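Local structure of putative alpha-L-fucosidase (Bacteroides thetaiotaomicron VPI-5482, 3GZA) at residues A[381-392]-A[418-429]; A[369-377]-A[404-412]. The protein is a putative glycoside hydrolase of family 29, probably an alpha-L-fucosidase that removes terminal fucose from glycans. All coordinates share one frame; numbering follows the deposited sequence. Where two conformers were deposited one is given.

Interaction 1. Residues A[381-392]-A[418-429]; sequences ERIRQYQIEAKV and ATALRLTVSESI
CG of E389 lies beside its own backbone N (chi1 -69°), R422 CG is anti to its N (chi1 -175°), and a bend at chi3 (60°) brings the R422 guanidinium alongside the carboxylate. Its NE and NH2 both grip E389 OE1, at 3.2 and 3.1 Å, a side-on salt bridge with OE1 in the guanidinium plane but approached from above the carboxylate plane. An alanine replacing E389 would probably leave the R422 guanidinium without its charged mate and freer to turn. Further along, the bent chain of Q387 sends NE2 in a nearly straight bond to S426 OG (2.8 Å), which lies in the amide plane. Here one extra residue is fitted into strand 420-428, S426 and E427 standing across from Q385 as in a classic beta bulge, and E427 O receives R384 N (2.9 Å) and Q385 N (3.1 Å) from the same side of its plane. R384 lays its guanidinium under I429, whose CG2 sits 3.8 Å from CZ. Small and branched hydrocarbons suit the sheet face of I383, Y386, I388, A390, L421, L423 and V425: A390 CB nestles against L421 CD2 (3.5 Å), and the I383 and V425 side chains cross at about a right angle, CG1 to CG2 3.9 Å. There Y386 and I388 touch strand 366-375, L423 strand 434-440 and L421 both; strands 357-362 and 395-402 flank the pair, the latter supplying W396, a cation-pi partner of R422.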
loop_
_atom_site.group_PDB
_atom_site.type_symbol
_atom_site.label_atom_id
_atom_site.label_comp_id
_atom_site.label_asym_id
_atom_site.label_seq_id
_atom_site.Cartn_x
_atom_site.Cartn_y
_atom_site.Cartn_z
ATOM N N GLU A 381 31.155 35.275 -6.231
ATOM C CA GLU A 381 30.538 36.427 -6.844
ATOM C C GLU A 381 31.313 37.639 -6.360
ATOM O O GLU A 381 31.076 38.199 -5.278
ATOM C CB GLU A 381 29.030 36.435 -6.524
ATOM C CG GLU A 381 28.357 35.411 -7.417
ATOM C CD GLU A 381 26.957 34.994 -7.036
ATOM O OE1 GLU A 381 26.399 35.536 -6.043
ATOM O OE2 GLU A 381 26.431 34.113 -7.742
ATOM N N ARG A 382 32.274 38.063 -7.182
ATOM C CA ARG A 382 33.151 39.167 -6.821
ATOM C C ARG A 382 32.666 40.510 -7.307
ATOM O O ARG A 382 32.883 41.521 -6.662
ATOM C CB ARG A 382 34.562 38.916 -7.367
ATOM C CG ARG A 382 35.081 37.587 -6.923
ATOM C CD ARG A 382 36.475 37.287 -7.392
ATOM N NE ARG A 382 37.006 36.125 -6.682
ATOM C CZ ARG A 382 38.304 35.911 -6.457
ATOM N NH1 ARG A 382 39.224 36.754 -6.883
ATOM N NH2 ARG A 382 38.697 34.845 -5.775
ATOM N N ILE A 383 32.027 40.518 -8.470
ATOM C CA ILE A 383 31.529 41.732 -9.086
ATOM C C ILE A 383 30.309 42.232 -8.311
ATOM O O ILE A 383 29.403 41.451 -8.014
ATOM C CB ILE A 383 31.151 41.478 -10.584
ATOM C CG1 ILE A 383 32.419 41.192 -11.408
ATOM C CG2 ILE A 383 30.397 42.698 -11.205
ATOM C CD1 ILE A 383 32.095 40.789 -12.872
ATOM N N ARG A 384 30.336 43.508 -7.923
ATOM C CA ARG A 384 29.221 44.139 -7.210
ATOM C C ARG A 384 28.561 45.249 -7.988
ATOM O O ARG A 384 27.401 45.526 -7.753
ATOM C CB ARG A 384 29.690 44.657 -5.852
ATOM C CG ARG A 384 29.950 43.538 -4.845
ATOM C CD ARG A 384 28.696 42.783 -4.525
ATOM N NE ARG A 384 28.921 41.744 -3.523
ATOM C CZ ARG A 384 28.949 41.955 -2.219
ATOM N NH1 ARG A 384 28.843 43.191 -1.718
ATOM N NH2 ARG A 384 29.160 40.919 -1.400
ATOM N N GLN A 385 29.303 45.931 -8.858
ATOM C CA GLN A 385 28.745 46.994 -9.702
ATOM C C GLN A 385 29.536 46.980 -11.004
ATOM O O GLN A 385 30.759 46.911 -10.971
ATOM C CB GLN A 385 28.903 48.381 -9.063
ATOM C CG GLN A 385 28.116 48.661 -7.757
ATOM C CD GLN A 385 26.627 48.906 -7.955
ATOM O OE1 GLN A 385 26.178 49.260 -9.043
ATOM N NE2 GLN A 385 25.859 48.763 -6.880
ATOM N N TYR A 386 28.844 47.038 -12.140
ATOM C CA TYR A 386 29.533 47.093 -13.432
ATOM C C TYR A 386 28.787 47.947 -14.441
ATOM O O TYR A 386 27.598 48.224 -14.303
ATOM C CB TYR A 386 29.734 45.697 -14.031
ATOM C CG TYR A 386 28.442 45.077 -14.499
ATOM C CD1 TYR A 386 27.931 45.347 -15.778
ATOM C CD2 TYR A 386 27.689 44.234 -13.668
ATOM C CE1 TYR A 386 26.725 44.809 -16.190
ATOM C CE2 TYR A 386 26.518 43.695 -14.084
ATOM C CZ TYR A 386 26.028 43.973 -15.338
ATOM O OH TYR A 386 24.838 43.427 -15.765
ATOM N N GLN A 387 29.515 48.391 -15.457
ATOM C CA GLN A 387 28.912 49.147 -16.544
ATOM C C GLN A 387 29.460 48.615 -17.856
ATOM O O GLN A 387 30.581 48.133 -17.897
ATOM C CB GLN A 387 29.244 50.634 -16.478
ATOM C CG GLN A 387 28.898 51.333 -15.181
ATOM C CD GLN A 387 29.963 51.123 -14.111
ATOM O OE1 GLN A 387 31.151 51.407 -14.342
ATOM N NE2 GLN A 387 29.542 50.638 -12.929
ATOM N N ILE A 388 28.648 48.662 -18.909
ATOM C CA ILE A 388 29.136 48.304 -20.234
ATOM C C ILE A 388 28.982 49.544 -21.104
ATOM O O ILE A 388 27.927 50.192 -21.106
ATOM C CB ILE A 388 28.408 47.123 -20.844
ATOM C CG1 ILE A 388 28.604 45.873 -19.957
ATOM C CG2 ILE A 388 28.903 46.869 -22.301
ATOM C CD1 ILE A 388 27.881 44.711 -20.417
ATOM N N GLU A 389 30.065 49.895 -21.786
ATOM C CA GLU A 389 30.109 51.034 -22.698
ATOM C C GLU A 389 30.390 50.535 -24.094
ATOM O O GLU A 389 31.026 49.506 -24.257
ATOM C CB GLU A 389 31.228 51.991 -22.306
ATOM C CG GLU A 389 30.999 52.710 -21.026
ATOM C CD GLU A 389 32.222 53.498 -20.642
ATOM O OE1 GLU A 389 33.175 52.860 -20.141
ATOM O OE2 GLU A 389 32.234 54.727 -20.842
ATOM N N ALA A 390 29.879 51.268 -25.079
ATOM C CA ALA A 390 30.119 50.989 -26.490
ATOM C C ALA A 390 30.812 52.192 -27.088
ATOM O O ALA A 390 30.471 53.342 -26.770
ATOM C CB ALA A 390 28.800 50.725 -27.216
ATOM N N LYS A 391 31.820 51.931 -27.911
ATOM C CA LYS A 391 32.535 53.015 -28.613
ATOM C C LYS A 391 31.785 53.254 -29.909
ATOM O O LYS A 391 31.873 52.456 -30.836
ATOM C CB LYS A 391 34.003 52.655 -28.856
ATOM C CG LYS A 391 34.799 53.799 -29.466
ATOM C CD LYS A 391 36.241 53.413 -29.787
ATOM C CE LYS A 391 37.222 53.731 -28.671
ATOM N NZ LYS A 391 37.600 55.174 -28.655
ATOM N N VAL A 392 31.072 54.383 -29.960
ATOM C CA VAL A 392 30.188 54.742 -31.058
ATOM C C VAL A 392 30.645 56.087 -31.634
ATOM O O VAL A 392 30.682 57.103 -30.928
ATOM C CB VAL A 392 28.735 54.826 -30.560
ATOM C CG1 VAL A 392 27.805 55.232 -31.684
ATOM C CG2 VAL A 392 28.297 53.494 -29.929
ATOM N N ALA A 418 29.020 50.066 -33.228
ATOM C CA ALA A 418 30.170 50.203 -32.360
ATOM C C ALA A 418 31.439 49.597 -32.918
ATOM O O ALA A 418 31.394 48.684 -33.717
ATOM C CB ALA A 418 29.825 49.512 -30.982
ATOM N N THR A 419 32.575 50.098 -32.464
ATOM C CA THR A 419 33.858 49.505 -32.827
ATOM C C THR A 419 34.446 48.710 -31.649
ATOM O O THR A 419 35.392 47.951 -31.815
ATOM C CB THR A 419 34.842 50.554 -33.299
ATOM O OG1 THR A 419 34.995 51.570 -32.303
ATOM C CG2 THR A 419 34.342 51.202 -34.606
ATOM N N ALA A 420 33.871 48.865 -30.458
ATOM C CA ALA A 420 34.386 48.193 -29.303
ATOM C C ALA A 420 33.391 48.294 -28.175
ATOM O O ALA A 420 32.532 49.161 -28.189
ATOM C CB ALA A 420 35.730 48.823 -28.905
ATOM N N LEU A 421 33.458 47.347 -27.247
ATOM C CA LEU A 421 32.673 47.389 -26.011
ATOM C C LEU A 421 33.645 47.387 -24.856
ATOM O O LEU A 421 34.759 46.866 -24.969
ATOM C CB LEU A 421 31.760 46.183 -25.852
ATOM C CG LEU A 421 30.564 46.053 -26.779
ATOM C CD1 LEU A 421 29.721 44.912 -26.268
ATOM C CD2 LEU A 421 29.747 47.327 -26.842
ATOM N N ARG A 422 33.231 47.940 -23.728
ATOM C CA ARG A 422 34.108 47.945 -22.574
ATOM C C ARG A 422 33.317 47.659 -21.324
ATOM O O ARG A 422 32.316 48.312 -21.056
ATOM C CB ARG A 422 34.843 49.267 -22.417
ATOM C CG ARG A 422 35.881 49.271 -21.282
ATOM C CD ARG A 422 36.760 50.477 -21.375
ATOM N NE ARG A 422 35.995 51.718 -21.271
ATOM C CZ ARG A 422 36.489 52.931 -21.539
ATOM N NH1 ARG A 422 37.741 53.083 -21.965
ATOM N NH2 ARG A 422 35.725 54.010 -21.418
ATOM N N LEU A 423 33.799 46.687 -20.570
ATOM C CA LEU A 423 33.213 46.304 -19.285
ATOM C C LEU A 423 34.084 46.884 -18.175
ATOM O O LEU A 423 35.282 46.643 -18.140
ATOM C CB LEU A 423 33.204 44.789 -19.169
ATOM C CG LEU A 423 32.808 44.197 -17.807
ATOM C CD1 LEU A 423 31.356 44.503 -17.472
ATOM C CD2 LEU A 423 33.072 42.722 -17.859
ATOM N N THR A 424 33.481 47.682 -17.305
ATOM C CA THR A 424 34.171 48.244 -16.149
ATOM C C THR A 424 33.465 47.739 -14.895
ATOM O O THR A 424 32.253 47.899 -14.768
ATOM C CB THR A 424 34.117 49.759 -16.139
ATOM O OG1 THR A 424 34.691 50.248 -17.358
ATOM C CG2 THR A 424 34.878 50.309 -14.954
ATOM N N VAL A 425 34.216 47.103 -14.011
ATOM C CA VAL A 425 33.694 46.645 -12.718
ATOM C C VAL A 425 34.112 47.752 -11.731
ATOM O O VAL A 425 35.290 47.860 -11.367
ATOM C CB VAL A 425 34.300 45.289 -12.317
ATOM C CG1 VAL A 425 33.799 44.835 -10.915
ATOM C CG2 VAL A 425 33.971 44.214 -13.360
ATOM N N SER A 426 33.169 48.618 -11.370
ATOM C CA SER A 426 33.448 49.740 -10.467
ATOM C C SER A 426 33.480 49.382 -8.977
ATOM O O SER A 426 34.073 50.123 -8.175
ATOM C CB SER A 426 32.444 50.855 -10.697
ATOM O OG SER A 426 31.136 50.364 -10.620
ATOM N N GLU A 427 32.814 48.282 -8.610
ATOM C CA GLU A 427 32.804 47.812 -7.240
ATOM C C GLU A 427 32.972 46.310 -7.274
ATOM O O GLU A 427 32.306 45.623 -8.044
ATOM C CB GLU A 427 31.492 48.191 -6.532
ATOM C CG GLU A 427 31.530 47.981 -5.007
ATOM C CD GLU A 427 30.142 48.000 -4.333
ATOM O OE1 GLU A 427 29.185 48.588 -4.908
ATOM O OE2 GLU A 427 30.016 47.407 -3.222
ATOM N N SER A 428 33.860 45.786 -6.438
ATOM C CA SER A 428 34.078 44.344 -6.336
ATOM C C SER A 428 34.681 44.025 -4.973
ATOM O O SER A 428 35.383 44.858 -4.378
ATOM C CB SER A 428 34.966 43.831 -7.488
ATOM O OG SER A 428 36.211 44.520 -7.496
ATOM N N ILE A 429 34.402 42.836 -4.475
ATOM C CA ILE A 429 34.913 42.380 -3.182
ATOM C C ILE A 429 36.220 41.607 -3.325
ATOM O O ILE A 429 36.838 41.275 -2.336
ATOM C CB ILE A 429 33.865 41.577 -2.383
ATOM C CG1 ILE A 429 33.395 40.355 -3.171
ATOM C CG2 ILE A 429 32.702 42.550 -1.962
ATOM C CD1 ILE A 429 32.565 39.354 -2.379
HETATM O O HOH W 1 27.703 45.826 -3.090
HETATM O O HOH W 2 26.697 48.650 -4.585
HETATM O O HOH W 3 32.707 50.572 -19.165
HETATM O O HOH W 4 33.507 54.061 -32.866
#

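Interaction 2. Residues A[369-377]-A[404-412]; sequences NYCIIQENI and SVGHKRIEK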
loop_
_atom_site.group_PDB
_atom_site.type_symbol
_atom_site.label_atom_id
_atom_site.label_comp_id
_atom_site.label_asym_id
_atom_site.label_seq_id
_atom_site.Cartn_x
_atom_site.Cartn_y
_atom_site.Cartn_z
ATOM N N ASN A 369 23.863 44.537 -29.841
ATOM C CA ASN A 369 22.713 44.766 -28.937
ATOM C C ASN A 369 22.636 43.836 -27.728
ATOM O O ASN A 369 21.690 43.914 -26.925
ATOM C CB ASN A 369 21.384 44.750 -29.701
ATOM C CG ASN A 369 21.012 43.392 -30.194
ATOM O OD1 ASN A 369 21.860 42.641 -30.652
ATOM N ND2 ASN A 369 19.725 43.062 -30.117
ATOM N N TYR A 370 23.612 42.943 -27.603
ATOM C CA TYR A 370 23.654 42.028 -26.480
ATOM C C TYR A 370 25.072 41.776 -26.061
ATOM O O TYR A 370 26.005 41.868 -26.838
ATOM C CB TYR A 370 23.154 40.629 -26.845
ATOM C CG TYR A 370 21.703 40.286 -26.825
ATOM C CD1 TYR A 370 21.129 39.722 -25.712
ATOM C CD2 TYR A 370 20.928 40.410 -27.963
ATOM C CE1 TYR A 370 19.815 39.347 -25.698
ATOM C CE2 TYR A 370 19.598 40.022 -27.963
ATOM C CZ TYR A 370 19.048 39.492 -26.833
ATOM O OH TYR A 370 17.739 39.059 -26.820
ATOM N N CYS A 371 25.225 41.503 -24.774
ATOM C CA CYS A 371 26.501 41.116 -24.187
ATOM C C CYS A 371 26.248 40.002 -23.200
ATOM O O CYS A 371 25.170 39.936 -22.616
ATOM C CB CYS A 371 27.144 42.264 -23.413
ATOM S SG CYS A 371 27.810 43.578 -24.390
ATOM N N ILE A 372 27.243 39.147 -22.995
ATOM C CA ILE A 372 27.188 38.117 -21.981
ATOM C C ILE A 372 28.427 38.338 -21.141
ATOM O O ILE A 372 29.473 38.670 -21.687
ATOM C CB ILE A 372 27.141 36.699 -22.590
ATOM C CG1 ILE A 372 25.745 36.465 -23.189
ATOM C CG2 ILE A 372 27.507 35.613 -21.570
ATOM C CD1 ILE A 372 25.551 35.104 -23.770
ATOM N N ILE A 373 28.266 38.226 -19.819
ATOM C CA ILE A 373 29.386 38.324 -18.883
ATOM C C ILE A 373 29.278 37.117 -17.983
ATOM O O ILE A 373 28.181 36.762 -17.566
ATOM C CB ILE A 373 29.312 39.549 -17.976
ATOM C CG1 ILE A 373 28.863 40.795 -18.746
ATOM C CG2 ILE A 373 30.688 39.757 -17.218
ATOM C CD1 ILE A 373 28.475 41.971 -17.833
ATOM N N GLN A 374 30.398 36.457 -17.724
ATOM C CA GLN A 374 30.425 35.311 -16.815
ATOM C C GLN A 374 31.624 35.391 -15.901
ATOM O O GLN A 374 32.733 35.653 -16.369
ATOM C CB GLN A 374 30.522 33.987 -17.583
ATOM C CG GLN A 374 29.410 33.674 -18.549
ATOM C CD GLN A 374 29.516 32.253 -19.069
ATOM O OE1 GLN A 374 30.057 32.041 -20.150
ATOM N NE2 GLN A 374 29.079 31.272 -18.284
ATOM N N GLU A 375 31.393 35.185 -14.601
ATOM C CA GLU A 375 32.463 35.060 -13.633
ATOM C C GLU A 375 32.844 33.579 -13.516
ATOM O O GLU A 375 32.057 32.708 -13.872
ATOM C CB GLU A 375 32.040 35.577 -12.260
ATOM C CG GLU A 375 31.786 37.051 -12.200
ATOM C CD GLU A 375 31.459 37.535 -10.791
ATOM O OE1 GLU A 375 30.263 37.502 -10.470
ATOM O OE2 GLU A 375 32.395 37.977 -10.041
ATOM N N ASN A 376 34.071 33.312 -13.045
ATOM C CA ASN A 376 34.517 31.948 -12.745
ATOM C C ASN A 376 33.860 31.614 -11.380
ATOM O O ASN A 376 34.382 31.935 -10.316
ATOM C CB ASN A 376 36.044 31.883 -12.655
ATOM C CG ASN A 376 36.572 30.492 -12.810
ATOM O OD1 ASN A 376 35.824 29.554 -13.026
ATOM N ND2 ASN A 376 37.888 30.361 -12.750
ATOM N N ILE A 377 32.671 31.041 -11.446
ATOM C CA ILE A 377 31.843 30.821 -10.262
ATOM C C ILE A 377 32.496 30.059 -9.097
ATOM O O ILE A 377 32.175 30.320 -7.931
ATOM C CB ILE A 377 30.470 30.221 -10.650
ATOM C CG1 ILE A 377 29.391 30.597 -9.595
ATOM C CG2 ILE A 377 30.579 28.729 -10.936
ATOM C CD1 ILE A 377 29.233 32.097 -9.433
ATOM N N SER A 404 25.035 42.227 -9.933
ATOM C CA SER A 404 25.439 40.835 -9.944
ATOM C C SER A 404 25.728 40.305 -11.348
ATOM O O SER A 404 25.056 40.676 -12.312
ATOM C CB SER A 404 24.337 39.974 -9.334
ATOM O OG SER A 404 23.097 40.224 -9.970
ATOM N N VAL A 405 26.683 39.392 -11.410
ATOM C CA VAL A 405 26.991 38.680 -12.630
ATOM C C VAL A 405 26.897 37.190 -12.297
ATOM O O VAL A 405 25.981 36.514 -12.753
ATOM C CB VAL A 405 28.343 39.102 -13.213
ATOM C CG1 VAL A 405 28.681 38.207 -14.380
ATOM C CG2 VAL A 405 28.314 40.558 -13.645
ATOM N N GLY A 406 27.818 36.671 -11.503
ATOM C CA GLY A 406 27.791 35.268 -11.125
ATOM C C GLY A 406 28.131 34.404 -12.323
ATOM O O GLY A 406 28.956 34.818 -13.169
ATOM N N HIS A 407 27.452 33.276 -12.465
ATOM C CA HIS A 407 27.752 32.328 -13.518
ATOM C C HIS A 407 27.484 32.882 -14.910
ATOM O O HIS A 407 28.296 32.693 -15.810
ATOM C CB HIS A 407 27.027 31.016 -13.300
ATOM C CG HIS A 407 27.189 30.093 -14.456
ATOM N ND1 HIS A 407 28.391 29.475 -14.711
ATOM C CD2 HIS A 407 26.374 29.814 -15.504
ATOM C CE1 HIS A 407 28.276 28.783 -15.835
ATOM N NE2 HIS A 407 27.084 28.998 -16.345
ATOM N N LYS A 408 26.375 33.614 -15.064
ATOM C CA LYS A 408 26.037 34.192 -16.349
ATOM C C LYS A 408 25.078 35.354 -16.237
ATOM O O LYS A 408 24.098 35.283 -15.510
ATOM C CB LYS A 408 25.439 33.143 -17.291
ATOM C CG LYS A 408 25.130 33.632 -18.719
ATOM C CD LYS A 408 24.815 32.450 -19.621
ATOM C CE LYS A 408 26.096 31.769 -20.202
ATOM N NZ LYS A 408 25.738 30.650 -21.156
ATOM N N ARG A 409 25.369 36.394 -17.013
ATOM C CA ARG A 409 24.569 37.591 -17.095
ATOM C C ARG A 409 24.360 37.814 -18.570
ATOM O O ARG A 409 25.359 37.883 -19.318
ATOM C CB ARG A 409 25.321 38.797 -16.521
ATOM C CG ARG A 409 24.561 40.136 -16.568
ATOM C CD ARG A 409 23.447 40.167 -15.587
ATOM N NE ARG A 409 22.636 41.366 -15.704
ATOM C CZ ARG A 409 21.339 41.406 -15.983
ATOM N NH1 ARG A 409 20.630 40.325 -16.248
ATOM N NH2 ARG A 409 20.735 42.580 -16.036
ATOM N N ILE A 410 23.098 37.967 -18.978
ATOM C CA ILE A 410 22.788 38.341 -20.365
ATOM C C ILE A 410 22.247 39.740 -20.295
ATOM O O ILE A 410 21.303 39.985 -19.568
ATOM C CB ILE A 410 21.774 37.376 -21.030
ATOM C CG1 ILE A 410 22.395 35.981 -21.151
ATOM C CG2 ILE A 410 21.341 37.868 -22.475
ATOM C CD1 ILE A 410 21.433 34.865 -21.530
ATOM N N GLU A 411 22.859 40.653 -21.050
ATOM C CA GLU A 411 22.408 42.037 -21.144
ATOM C C GLU A 411 21.952 42.311 -22.574
ATOM O O GLU A 411 22.646 41.976 -23.512
ATOM C CB GLU A 411 23.559 42.977 -20.824
ATOM C CG GLU A 411 23.901 43.172 -19.335
ATOM C CD GLU A 411 22.941 44.110 -18.602
ATOM O OE1 GLU A 411 21.858 44.442 -19.144
ATOM O OE2 GLU A 411 23.316 44.549 -17.476
ATOM N N LYS A 412 20.805 42.964 -22.709
ATOM C CA LYS A 412 20.233 43.332 -24.007
ATOM C C LYS A 412 19.974 44.804 -23.949
ATOM O O LYS A 412 19.450 45.298 -22.964
ATOM C CB LYS A 412 18.908 42.616 -24.201
ATOM C CG LYS A 412 18.209 42.840 -25.563
ATOM C CD LYS A 412 16.899 42.033 -25.590
ATOM C CE LYS A 412 16.201 42.034 -26.918
ATOM N NZ LYS A 412 15.703 43.379 -27.290
HETATM O O HOH W 5 17.991 45.072 -28.443
HETATM O O HOH W 6 28.466 29.944 -21.795
HETATM O O HOH W 7 28.475 39.100 -9.148
HETATM O O HOH W 8 31.026 30.056 -14.050
#
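One edge of a four-stranded antiparallel sheet, together with the loop leading into its edge strand 409-418, is made where 369-377 pairs with 404-412. C371 with E411 and I373 with R409 form the hydrogen-bonded pairs. Beside them Y370 offers a broad ring to the aliphatic part of K412: CG of the lysine lies 3.9 Å from the ring centroid, over one face, as a CH-pi contact, while I410 CG2 comes to the ring edge, 3.7 Å from CD1. With CG anti to the backbone N (chi1 -177°) and the chain extended to CE, K412 runs across the ring, and one water joins its NZ to N369 ND2. N369 OD1 accepts a hydrogen bond from V442 N, and Y370 OH is hydrogen-bonded to E304. At the other end E375 N donates to G406 O (2.9 Å), and E375 OE1 takes G406 N (2.8 Å) through the anti lone pair. G406 has a positive phi (70°), which glycine adopts without strain. Q374 NE2 reaches H407 O (3.0 Å) and hovers over the imidazole, 3.6 Å from H407 CE1. K408 NZ makes a salt bridge and H407 NE2 a hydrogen bond with E21; V405 CG1 covers I373 CG2 (3.8 Å). Residues alternate in facing, C371 and I373 toward the second sheet, I372 and I410 toward helix 327-344, consistent with the beta-sandwich of an F5/8 type C (discoidin-like) domain.

In the fold
The two contacts lie 11 Å apart, centre to centre, in opposing four-stranded antiparallel sheets of one beta-sandwich. Their segments alternate along the chain: it crosses after 369-377, stays in the second sheet for strands 383-392 and 395-402, returns with 404-412 and crosses again at the corner near T419. Interaction 2 belongs to the sheet nearer the TIM-barrel part, interaction 1 to the outer one. Apolar side chains meet between them, with Y386 packing on V405, and probable hydrogen bonds tie the sheets: Y386 OH to E411 OE2 (2.6 Å) and R382 N to E375 OE2 (2.9 Å). Both contacts reach the presumed catalytic part, interaction 2 through E21, E304 and helix 327-344, interaction 1 through E381 to S233 and N310.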